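Side-chain contacts in DUF1955 domain-containing protein (Sulfolobus tokodaii, PDB 1WY6), which is of unknown function but adopts an all-helical repeat architecture, a kind of fold that often serves as a scaffold for protein binding: residues 44-49 and 67-72; 75-80 and 95-100; 134-137 and 143-146; 150-153 and 159-162. All blocks are in the same frame, centred on the assembly; numbering follows the deposited sequence.

Overall arrangement
The four contacts follow one another along the chain, from interaction 1 to the disulfide of interaction 4 near the C-terminus. Interactions 1 and 2 are buried, their centres about 12 and 4 Å from the chain's centre; they touch where Leu-77 and Ile-100 reach the backbone around Leu-71, and both are purely apolar across their segments. Interaction 1 sets a loop on a helix, interaction 2 the turn and start of a helix on the next helix, and 3 and 4 join consecutive helices. These last two are partly buried and lie farther out, about 17 and 23 Å centre to centre. Interaction 3 mixes alanine and leucine packing with an arginine; interaction 4, sharing helix 141-153, is covalent.

Interaction 1: 44-49 and 67-72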
loop_
_atom_site.group_PDB
_atom_site.type_symbol
_atom_site.label_atom_id
_atom_site.label_comp_id
_atom_site.label_asym_id
_atom_site.label_seq_id
_atom_site.Cartn_x
_atom_site.Cartn_y
_atom_site.Cartn_z
ATOM N N TRP A 44 15.886 -3.120 -2.786
ATOM C CA TRP A 44 15.539 -3.236 -1.369
ATOM C C TRP A 44 15.207 -1.882 -0.743
ATOM O O TRP A 44 14.471 -1.813 0.243
ATOM C CB TRP A 44 16.720 -3.825 -0.589
ATOM C CG TRP A 44 17.902 -2.894 -0.615
ATOM C CD1 TRP A 44 18.823 -2.771 -1.614
ATOM C CD2 TRP A 44 18.222 -1.880 0.350
ATOM N NE1 TRP A 44 19.694 -1.744 -1.336
ATOM C CE2 TRP A 44 19.347 -1.181 -0.135
ATOM C CE3 TRP A 44 17.665 -1.496 1.577
ATOM C CZ2 TRP A 44 19.930 -0.112 0.566
ATOM C CZ3 TRP A 44 18.245 -0.432 2.274
ATOM C CH2 TRP A 44 19.364 0.245 1.765
ATOM N N PHE A 45 15.778 -0.814 -1.300
ATOM C CA PHE A 45 15.575 0.527 -0.762
ATOM C C PHE A 45 14.122 0.956 -0.617
ATOM O O PHE A 45 13.744 1.512 0.405
ATOM C CB PHE A 45 16.291 1.570 -1.618
ATOM C CG PHE A 45 16.124 2.979 -1.118
ATOM C CD1 PHE A 45 16.830 3.426 -0.005
ATOM C CD2 PHE A 45 15.266 3.863 -1.762
ATOM C CE1 PHE A 45 16.686 4.735 0.453
ATOM C CE2 PHE A 45 15.120 5.166 -1.310
ATOM C CZ PHE A 45 15.836 5.602 -0.197
ATOM N N ILE A 46 13.316 0.712 -1.643
ATOM C CA ILE A 46 11.916 1.119 -1.607
ATOM C C ILE A 46 11.137 0.440 -0.477
ATOM O O ILE A 46 10.294 1.070 0.165
ATOM C CB ILE A 46 11.227 0.852 -2.974
ATOM C CG1 ILE A 46 9.953 1.697 -3.072
ATOM C CG2 ILE A 46 10.926 -0.643 -3.148
ATOM C CD1 ILE A 46 10.231 3.218 -2.982
ATOM N N CYS A 47 11.424 -0.836 -0.234
ATOM C CA CYS A 47 10.760 -1.589 0.830
ATOM C C CYS A 47 11.128 -0.957 2.166
ATOM O O CYS A 47 10.290 -0.788 3.048
ATOM C CB CYS A 47 11.234 -3.049 0.857
ATOM S SG CYS A 47 11.128 -3.979 -0.707
ATOM N N ASN A 48 12.408 -0.629 2.295
ATOM C CA ASN A 48 12.949 -0.029 3.501
ATOM C C ASN A 48 12.279 1.325 3.757
ATOM O O ASN A 48 11.829 1.598 4.873
ATOM C CB ASN A 48 14.477 0.103 3.343
ATOM C CG ASN A 48 15.171 0.552 4.614
ATOM O OD1 ASN A 48 15.192 1.735 4.937
ATOM N ND2 ASN A 48 15.749 -0.400 5.342
ATOM N N LEU A 49 12.194 2.168 2.729
ATOM C CA LEU A 49 11.558 3.476 2.893
ATOM C C LEU A 49 10.104 3.343 3.341
ATOM O O LEU A 49 9.693 3.964 4.319
ATOM C CB LEU A 49 11.589 4.278 1.585
ATOM C CG LEU A 49 10.908 5.654 1.651
ATOM C CD1 LEU A 49 11.724 6.602 2.520
ATOM C CD2 LEU A 49 10.754 6.229 0.251
ATOM N N SER A 67 8.109 3.090 -10.106
ATOM C CA SER A 67 8.390 2.318 -11.311
ATOM C C SER A 67 9.802 1.754 -11.433
ATOM O O SER A 67 10.023 0.831 -12.212
ATOM C CB SER A 67 8.068 3.163 -12.553
ATOM O OG SER A 67 8.906 4.304 -12.638
ATOM N N TYR A 68 10.754 2.297 -10.677
ATOM C CA TYR A 68 12.135 1.804 -10.731
ATOM C C TYR A 68 12.384 0.577 -9.865
ATOM O O TYR A 68 13.472 -0.006 -9.907
ATOM C CB TYR A 68 13.126 2.889 -10.304
ATOM C CG TYR A 68 13.252 4.029 -11.280
ATOM C CD1 TYR A 68 12.389 5.114 -11.226
ATOM C CD2 TYR A 68 14.229 4.008 -12.275
ATOM C CE1 TYR A 68 12.490 6.161 -12.142
ATOM C CE2 TYR A 68 14.344 5.046 -13.194
ATOM C CZ TYR A 68 13.473 6.120 -13.123
ATOM O OH TYR A 68 13.593 7.159 -14.018
ATOM N N PHE A 69 11.382 0.183 -9.083
ATOM C CA PHE A 69 11.534 -0.959 -8.185
ATOM C C PHE A 69 10.529 -2.066 -8.446
ATOM O O PHE A 69 9.526 -1.869 -9.129
ATOM C CB PHE A 69 11.367 -0.500 -6.730
ATOM C CG PHE A 69 12.278 0.630 -6.329
ATOM C CD1 PHE A 69 13.485 0.375 -5.682
ATOM C CD2 PHE A 69 11.921 1.958 -6.586
ATOM C CE1 PHE A 69 14.324 1.422 -5.296
ATOM C CE2 PHE A 69 12.751 3.012 -6.203
ATOM C CZ PHE A 69 13.954 2.744 -5.559
ATOM N N ASP A 70 10.816 -3.242 -7.895
ATOM C CA ASP A 70 9.911 -4.384 -7.986
ATOM C C ASP A 70 9.260 -4.440 -6.609
ATOM O O ASP A 70 9.825 -5.015 -5.686
ATOM C CB ASP A 70 10.672 -5.685 -8.232
ATOM C CG ASP A 70 11.267 -5.755 -9.614
ATOM O OD1 ASP A 70 10.534 -5.452 -10.583
ATOM O OD2 ASP A 70 12.459 -6.120 -9.728
ATOM N N LEU A 71 8.093 -3.816 -6.473
ATOM C CA LEU A 71 7.385 -3.788 -5.199
ATOM C C LEU A 71 6.992 -5.176 -4.711
ATOM O O LEU A 71 6.889 -5.407 -3.505
ATOM C CB LEU A 71 6.136 -2.913 -5.307
ATOM C CG LEU A 71 6.313 -1.394 -5.203
ATOM C CD1 LEU A 71 5.002 -0.710 -5.511
ATOM C CD2 LEU A 71 6.775 -1.015 -3.814
ATOM N N ASP A 72 6.789 -6.098 -5.647
ATOM C CA ASP A 72 6.400 -7.459 -5.301
ATOM C C ASP A 72 7.472 -8.154 -4.469
ATOM O O ASP A 72 7.217 -9.186 -3.852
ATOM C CB ASP A 72 6.102 -8.274 -6.569
ATOM C CG ASP A 72 7.335 -8.507 -7.427
ATOM O OD1 ASP A 72 7.952 -7.524 -7.892
ATOM O OD2 ASP A 72 7.692 -9.685 -7.641
#
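The ring of Phe-69 lies flat against Ile-46, which presses on one of its faces. CB of Ile-46 stands 3.6 Å from the ring centroid and 17° off the ring normal, a CH-pi contact, and its branches spread over the ring from there. CG2 sits 3.6 Å from Phe-69 CB at the root of the side chain. With CG1 anti to the backbone N (chi1 -161°), the longer branch of Ile-46 runs along CD2 and CE2 of the ring, ending with CD1 4.1 Å from Phe-69 CE2.

Phe-45 meets the far end of the same ring differently. Phe-69 CZ comes up to the edge of the Phe-45 ring, near its plane, 4.2 Å from CD2, so the two phenyl groups touch without stacking. On the other flank Leu-71 adds a looser contact, its CD2 4.2 Å from Ile-46 CG2.

No hydrogen bond crosses between 44-49 and 67-72. The loop is tied nearby by Asp-70 N to the side chain of Asn-43, and by a disulfide between Cys-47 and Cys-74. Phe-69 thus fills a buried site between helix 44-52 and helix 23-36, where Val-30 touches both phenylalanines.

Interaction 2: 75-80 and 95-100; sequences QNLKSV and NKALDI
Leu-77 and Ile-100 meet through one methyl: CD1 of Leu-77 pushes into the fork of the isoleucine, 3.6 Å from Ile-100 CG2 and 3.7 Å from Ile-100 CD1, with Ile-100 CB just behind. With chi1 at -69°, CG2 of Ile-100 is anti to the backbone N, and the fork between CG2 and the CG1-CD1 branch is turned to Leu-77.

One turn earlier on the second helix, Ala-97 makes the other close contact. Its CB lies 3.8 Å from Val-80 CG1 and about as near to Val-80 CB. It also approaches the backbone of Leu-77, with the carbonyl O at 3.9 Å. The small methyl allows the backbones to come close, and the CA atoms of Leu-77 and Ala-97 are 5.7 Å apart.

Leu-77, Val-80 and Ala-97 are buried, whereas the partly exposed Ile-100 marks the less covered end. Several polar side chains flank the seam. Ser-79 OG donates to Asn-76 O at 2.8 Å, in the carbonyl plane, and Ser-79 N bonds to the same oxygen at the start of helix 78-86. Lys-78 points away to a salt bridge with Glu-112, and the exposed Lys-96 leads its extended chain away from the contact. Leu-98 turns its back on the seam and packs on helices 107-117 and 125-137.

The arrangement is a helical hairpin: the turn at Leu-77 and the first turn of helix 78-86 pack on helix 92-103, as neighbouring elements do in helical repeat proteins.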
loop_
_atom_site.group_PDB
_atom_site.type_symbol
_atom_site.label_atom_id
_atom_site.label_comp_id
_atom_site.label_asym_id
_atom_site.label_seq_id
_atom_site.Cartn_x
_atom_site.Cartn_y
_atom_site.Cartn_z
ATOM N N GLN A 75 8.079 -7.269 1.441
ATOM C CA GLN A 75 7.268 -8.097 2.332
ATOM C C GLN A 75 6.423 -7.250 3.287
ATOM O O GLN A 75 5.569 -7.774 4.009
ATOM C CB GLN A 75 8.178 -9.019 3.153
ATOM C CG GLN A 75 9.175 -9.799 2.315
ATOM C CD GLN A 75 8.514 -10.825 1.421
ATOM O OE1 GLN A 75 9.057 -11.195 0.379
ATOM N NE2 GLN A 75 7.345 -11.303 1.826
ATOM N N ASN A 76 6.668 -5.943 3.283
ATOM C CA ASN A 76 5.958 -5.004 4.153
ATOM C C ASN A 76 4.947 -4.123 3.420
ATOM O O ASN A 76 4.707 -2.983 3.832
ATOM C CB ASN A 76 6.968 -4.099 4.879
ATOM C CG ASN A 76 7.867 -3.312 3.914
ATOM O OD1 ASN A 76 8.617 -2.428 4.332
ATOM N ND2 ASN A 76 7.800 -3.639 2.628
ATOM N N LEU A 77 4.351 -4.640 2.346
ATOM C CA LEU A 77 3.390 -3.853 1.590
ATOM C C LEU A 77 2.121 -3.504 2.360
ATOM O O LEU A 77 1.277 -2.756 1.871
ATOM C CB LEU A 77 3.057 -4.523 0.253
ATOM C CG LEU A 77 4.241 -4.562 -0.722
ATOM C CD1 LEU A 77 3.721 -4.839 -2.123
ATOM C CD2 LEU A 77 4.997 -3.227 -0.705
ATOM N N LYS A 78 1.994 -4.020 3.577
ATOM C CA LYS A 78 0.844 -3.666 4.389
ATOM C C LYS A 78 1.000 -2.177 4.720
ATOM O O LYS A 78 0.022 -1.483 4.997
ATOM C CB LYS A 78 0.806 -4.477 5.683
ATOM C CG LYS A 78 -0.412 -4.152 6.545
ATOM C CD LYS A 78 -0.288 -4.710 7.964
ATOM C CE LYS A 78 -1.429 -4.213 8.835
ATOM N NZ LYS A 78 -1.327 -4.696 10.240
ATOM N N SER A 79 2.242 -1.695 4.684
ATOM C CA SER A 79 2.548 -0.289 4.964
ATOM C C SER A 79 1.875 0.633 3.941
ATOM O O SER A 79 1.469 1.755 4.258
ATOM C CB SER A 79 4.066 -0.052 4.912
ATOM O OG SER A 79 4.773 -0.929 5.776
ATOM N N VAL A 80 1.779 0.165 2.704
ATOM C CA VAL A 80 1.166 0.966 1.650
ATOM C C VAL A 80 -0.347 1.033 1.833
ATOM O O VAL A 80 -0.950 2.086 1.671
ATOM C CB VAL A 80 1.512 0.403 0.247
ATOM C CG1 VAL A 80 0.728 1.151 -0.832
ATOM C CG2 VAL A 80 3.002 0.547 0.005
ATOM N N ASN A 95 -4.020 -0.335 -4.389
ATOM C CA ASN A 95 -4.579 -1.511 -5.048
ATOM C C ASN A 95 -3.500 -2.519 -5.425
ATOM O O ASN A 95 -3.644 -3.709 -5.144
ATOM C CB ASN A 95 -5.383 -1.112 -6.292
ATOM C CG ASN A 95 -6.649 -0.348 -5.948
ATOM O OD1 ASN A 95 -7.264 -0.584 -4.906
ATOM N ND2 ASN A 95 -7.059 0.558 -6.832
ATOM N N LYS A 96 -2.422 -2.054 -6.051
ATOM C CA LYS A 96 -1.338 -2.958 -6.428
ATOM C C LYS A 96 -0.778 -3.666 -5.191
ATOM O O LYS A 96 -0.475 -4.850 -5.248
ATOM C CB LYS A 96 -0.212 -2.203 -7.138
ATOM C CG LYS A 96 -0.582 -1.691 -8.518
ATOM C CD LYS A 96 0.541 -0.854 -9.114
ATOM C CE LYS A 96 0.130 -0.241 -10.449
ATOM N NZ LYS A 96 1.230 0.583 -11.033
ATOM N N ALA A 97 -0.651 -2.935 -4.082
ATOM C CA ALA A 97 -0.143 -3.495 -2.822
ATOM C C ALA A 97 -1.090 -4.594 -2.337
ATOM O O ALA A 97 -0.656 -5.629 -1.834
ATOM C CB ALA A 97 -0.036 -2.409 -1.769
ATOM N N LEU A 98 -2.389 -4.349 -2.482
ATOM C CA LEU A 98 -3.397 -5.325 -2.092
ATOM C C LEU A 98 -3.252 -6.585 -2.947
ATOM O O LEU A 98 -3.214 -7.693 -2.417
ATOM C CB LEU A 98 -4.805 -4.747 -2.273
ATOM C CG LEU A 98 -5.346 -3.800 -1.195
ATOM C CD1 LEU A 98 -6.630 -3.144 -1.680
ATOM C CD2 LEU A 98 -5.591 -4.580 0.093
ATOM N N ASP A 99 -3.169 -6.408 -4.266
ATOM C CA ASP A 99 -3.039 -7.535 -5.178
ATOM C C ASP A 99 -1.794 -8.341 -4.856
ATOM O O ASP A 99 -1.835 -9.571 -4.861
ATOM C CB ASP A 99 -2.999 -7.065 -6.643
ATOM C CG ASP A 99 -4.298 -6.389 -7.081
ATOM O OD1 ASP A 99 -5.346 -6.627 -6.443
ATOM O OD2 ASP A 99 -4.281 -5.625 -8.070
ATOM N N ILE A 100 -0.690 -7.652 -4.572
ATOM C CA ILE A 100 0.551 -8.342 -4.227
ATOM C C ILE A 100 0.415 -9.078 -2.893
ATOM O O ILE A 100 0.926 -10.187 -2.740
ATOM C CB ILE A 100 1.738 -7.357 -4.172
ATOM C CG1 ILE A 100 2.059 -6.871 -5.591
ATOM C CG2 ILE A 100 2.948 -8.028 -3.566
ATOM C CD1 ILE A 100 2.962 -5.659 -5.636
#

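Interaction 3: 134-137 and 143-146; sequences ALRR and DATT
Arg-136 touches Ala-144 at its root and again at its polar end. It starts with CB, 3.9 Å from the alanine CB. CG stands anti to the backbone N (chi1 -158°), and CG and CD arch away from the methyl before the chain bends at chi3 (-79°), which brings NE and NH1 obliquely alongside it. NE is then 3.6 Å from Ala-144 CB, and CZ follows a little farther off. At the tip, NH1 passes beyond the alanine to the next residue, 3.5 Å from Thr-145 N, which lies at the edge of the guanidinium near its plane; both are donors, so this is a packing contact and not a hydrogen bond. NH1 also approaches Thr-145 OG1, at 3.7 Å, but that hydroxyl is hydrogen-bonded to the carbonyl O of Glu-141 one turn back in its own helix.

Leu-135 packs on the inner side of the contact. Its CB is 4.2 Å from Ala-144 CB, and CD1 reaches Asp-143 CB at 4.0 Å, touching the aliphatic root of the aspartate. Leu-110 and Glu-111 of helix 107-117 also touch Leu-135, while Glu-141 and Leu-148 lie against Arg-136.

No hydrogen bond or salt bridge crosses here. Between these two segments the arginine contributes packing only, its polar end lying alongside a small side chain at the partly exposed margin while leucine and alanine seal the inner part.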
loop_
_atom_site.group_PDB
_atom_site.type_symbol
_atom_site.label_atom_id
_atom_site.label_comp_id
_atom_site.label_asym_id
_atom_site.label_seq_id
_atom_site.Cartn_x
_atom_site.Cartn_y
_atom_site.Cartn_z
ATOM N N ALA A 134 -10.387 -8.206 -1.398
ATOM C CA ALA A 134 -9.052 -8.790 -1.311
ATOM C C ALA A 134 -9.132 -9.937 -0.291
ATOM O O ALA A 134 -8.567 -11.016 -0.491
ATOM C CB ALA A 134 -8.039 -7.749 -0.851
ATOM N N LEU A 135 -9.846 -9.697 0.803
ATOM C CA LEU A 135 -9.995 -10.713 1.833
ATOM C C LEU A 135 -10.673 -11.960 1.272
ATOM O O LEU A 135 -10.217 -13.078 1.496
ATOM C CB LEU A 135 -10.807 -10.162 3.016
ATOM C CG LEU A 135 -10.037 -9.234 3.963
ATOM C CD1 LEU A 135 -11.003 -8.510 4.897
ATOM C CD2 LEU A 135 -9.013 -10.053 4.761
ATOM N N ARG A 136 -11.760 -11.766 0.536
ATOM C CA ARG A 136 -12.479 -12.891 -0.030
ATOM C C ARG A 136 -11.518 -13.706 -0.901
ATOM O O ARG A 136 -11.653 -14.929 -1.010
ATOM C CB ARG A 136 -13.680 -12.383 -0.833
ATOM C CG ARG A 136 -14.775 -13.405 -1.033
ATOM C CD ARG A 136 -16.068 -12.727 -1.448
ATOM N NE ARG A 136 -16.761 -12.129 -0.309
ATOM C CZ ARG A 136 -17.526 -11.043 -0.376
ATOM N NH1 ARG A 136 -18.122 -10.579 0.713
ATOM N NH2 ARG A 136 -17.681 -10.404 -1.525
ATOM N N ARG A 137 -10.532 -13.032 -1.495
ATOM C CA ARG A 137 -9.542 -13.701 -2.338
ATOM C C ARG A 137 -8.571 -14.577 -1.541
ATOM O O ARG A 137 -7.902 -15.431 -2.116
ATOM C CB ARG A 137 -8.738 -12.681 -3.160
ATOM C CG ARG A 137 -9.491 -12.048 -4.329
ATOM C CD ARG A 137 -8.557 -11.183 -5.177
ATOM N NE ARG A 137 -7.488 -11.972 -5.794
ATOM C CZ ARG A 137 -6.364 -11.463 -6.303
ATOM N NH1 ARG A 137 -6.148 -10.151 -6.274
ATOM N NH2 ARG A 137 -5.449 -12.270 -6.836
ATOM N N ASP A 143 -15.053 -11.931 7.292
ATOM C CA ASP A 143 -14.674 -10.529 7.403
ATOM C C ASP A 143 -15.005 -9.805 6.112
ATOM O O ASP A 143 -15.410 -8.648 6.127
ATOM C CB ASP A 143 -13.184 -10.393 7.722
ATOM C CG ASP A 143 -12.836 -10.914 9.106
ATOM O OD1 ASP A 143 -13.596 -10.613 10.053
ATOM O OD2 ASP A 143 -11.805 -11.607 9.251
ATOM N N ALA A 144 -14.839 -10.495 4.991
ATOM C CA ALA A 144 -15.146 -9.892 3.704
ATOM C C ALA A 144 -16.590 -9.385 3.730
ATOM O O ALA A 144 -16.859 -8.232 3.383
ATOM C CB ALA A 144 -14.963 -10.911 2.597
ATOM N N THR A 145 -17.503 -10.256 4.157
ATOM C CA THR A 145 -18.927 -9.938 4.239
ATOM C C THR A 145 -19.198 -8.808 5.224
ATOM O O THR A 145 -19.926 -7.868 4.922
ATOM C CB THR A 145 -19.754 -11.181 4.669
ATOM O OG1 THR A 145 -19.797 -12.127 3.595
ATOM C CG2 THR A 145 -21.169 -10.777 5.047
ATOM N N THR A 146 -18.607 -8.910 6.404
ATOM C CA THR A 146 -18.783 -7.896 7.424
ATOM C C THR A 146 -18.492 -6.510 6.859
ATOM O O THR A 146 -19.210 -5.555 7.158
ATOM C CB THR A 146 -17.852 -8.168 8.617
ATOM O OG1 THR A 146 -18.174 -9.446 9.180
ATOM C CG2 THR A 146 -18.005 -7.086 9.690
#

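Interaction 4: 150-153 and 159-162; sequences EACK and ACNA
Cys-152 and Cys-160 are joined by a disulfide, SG to SG 2.0 Å, with the two halves turned nearly at right angles about the sulfur-sulfur bond (chi3 96°). The cysteines reach it differently. CB of Cys-152 already points at the other helix and carries its sulfur onward, anti to the backbone N (chi1 173°); CB of Cys-160 does not point across, and its sulfur, beside its own backbone N, swings in to meet the other. The bridge goes with a close approach of the backbones, CA to CA 4.5 Å.

Beside the sulfurs, two alanines provide the next shell. Ala-151 CB and Ala-159 CB touch methyl to methyl at 3.7 Å, and the same Ala-159 methyl lies 4.0 Å from Cys-152 N. With such small groups facing each other there is little bulk to hold the helices apart.

Farther out, Leu-148, one turn before Cys-152, touches both Ala-159 and Ala-162, and Glu-156 in the connecting turn touches Ala-151. The disulfide thus staples the end of helix 141-153 to helix 157-164 across a short turn, and Leu-128 and Val-129 of helix 125-137 pack on Ala-151, tying this C-terminal pair to the preceding helix.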
loop_
_atom_site.group_PDB
_atom_site.type_symbol
_atom_site.label_atom_id
_atom_site.label_comp_id
_atom_site.label_asym_id
_atom_site.label_seq_id
_atom_site.Cartn_x
_atom_site.Cartn_y
_atom_site.Cartn_z
ATOM N N GLU A 150 -20.934 -3.258 5.949
ATOM C CA GLU A 150 -20.660 -1.902 6.415
ATOM C C GLU A 150 -20.654 -0.914 5.247
ATOM O O GLU A 150 -21.129 0.210 5.378
ATOM C CB GLU A 150 -19.316 -1.839 7.146
ATOM C CG GLU A 150 -18.947 -0.431 7.606
ATOM C CD GLU A 150 -19.913 0.134 8.643
ATOM O OE1 GLU A 150 -19.944 1.372 8.803
ATOM O OE2 GLU A 150 -20.633 -0.651 9.302
ATOM N N ALA A 151 -20.115 -1.333 4.107
ATOM C CA ALA A 151 -20.072 -0.476 2.920
ATOM C C ALA A 151 -21.493 -0.203 2.423
ATOM O O ALA A 151 -21.803 0.888 1.953
ATOM C CB ALA A 151 -19.259 -1.146 1.818
ATOM N N CYS A 152 -22.346 -1.216 2.512
ATOM C CA CYS A 152 -23.736 -1.086 2.091
ATOM C C CYS A 152 -24.388 -0.059 3.018
ATOM O O CYS A 152 -25.124 0.830 2.578
ATOM C CB CYS A 152 -24.430 -2.457 2.190
ATOM S SG CYS A 152 -26.231 -2.443 1.902
ATOM N N LYS A 153 -24.087 -0.172 4.307
ATOM C CA LYS A 153 -24.612 0.757 5.301
ATOM C C LYS A 153 -24.168 2.185 4.991
ATOM O O LYS A 153 -24.937 3.129 5.167
ATOM C CB LYS A 153 -24.126 0.363 6.693
ATOM C CG LYS A 153 -24.601 1.292 7.797
ATOM C CD LYS A 153 -24.164 0.784 9.157
ATOM C CE LYS A 153 -24.668 1.680 10.275
ATOM N NZ LYS A 153 -24.586 0.986 11.598
ATOM N N ALA A 159 -22.155 -2.808 -3.250
ATOM C CA ALA A 159 -21.873 -3.561 -2.032
ATOM C C ALA A 159 -23.182 -4.135 -1.489
ATOM O O ALA A 159 -23.228 -5.280 -1.029
ATOM C CB ALA A 159 -21.218 -2.661 -0.994
ATOM N N CYS A 160 -24.238 -3.323 -1.534
ATOM C CA CYS A 160 -25.551 -3.755 -1.081
ATOM C C CYS A 160 -26.032 -4.890 -1.987
ATOM O O CYS A 160 -26.561 -5.895 -1.513
ATOM C CB CYS A 160 -26.562 -2.600 -1.130
ATOM S SG CYS A 160 -26.462 -1.356 0.205
ATOM N N ASN A 161 -25.849 -4.740 -3.294
ATOM C CA ASN A 161 -26.274 -5.800 -4.210
ATOM C C ASN A 161 -25.505 -7.091 -3.975
ATOM O O ASN A 161 -26.054 -8.179 -4.132
ATOM C CB ASN A 161 -26.114 -5.368 -5.663
ATOM C CG ASN A 161 -27.279 -4.529 -6.143
ATOM O OD1 ASN A 161 -27.476 -3.402 -5.696
ATOM N ND2 ASN A 161 -28.068 -5.085 -7.056
ATOM N N ALA A 162 -24.240 -6.974 -3.586
ATOM C CA ALA A 162 -23.425 -8.159 -3.316
ATOM C C ALA A 162 -23.877 -8.816 -2.006
ATOM O O ALA A 162 -23.941 -10.036 -1.899
ATOM C CB ALA A 162 -21.949 -7.777 -3.234
#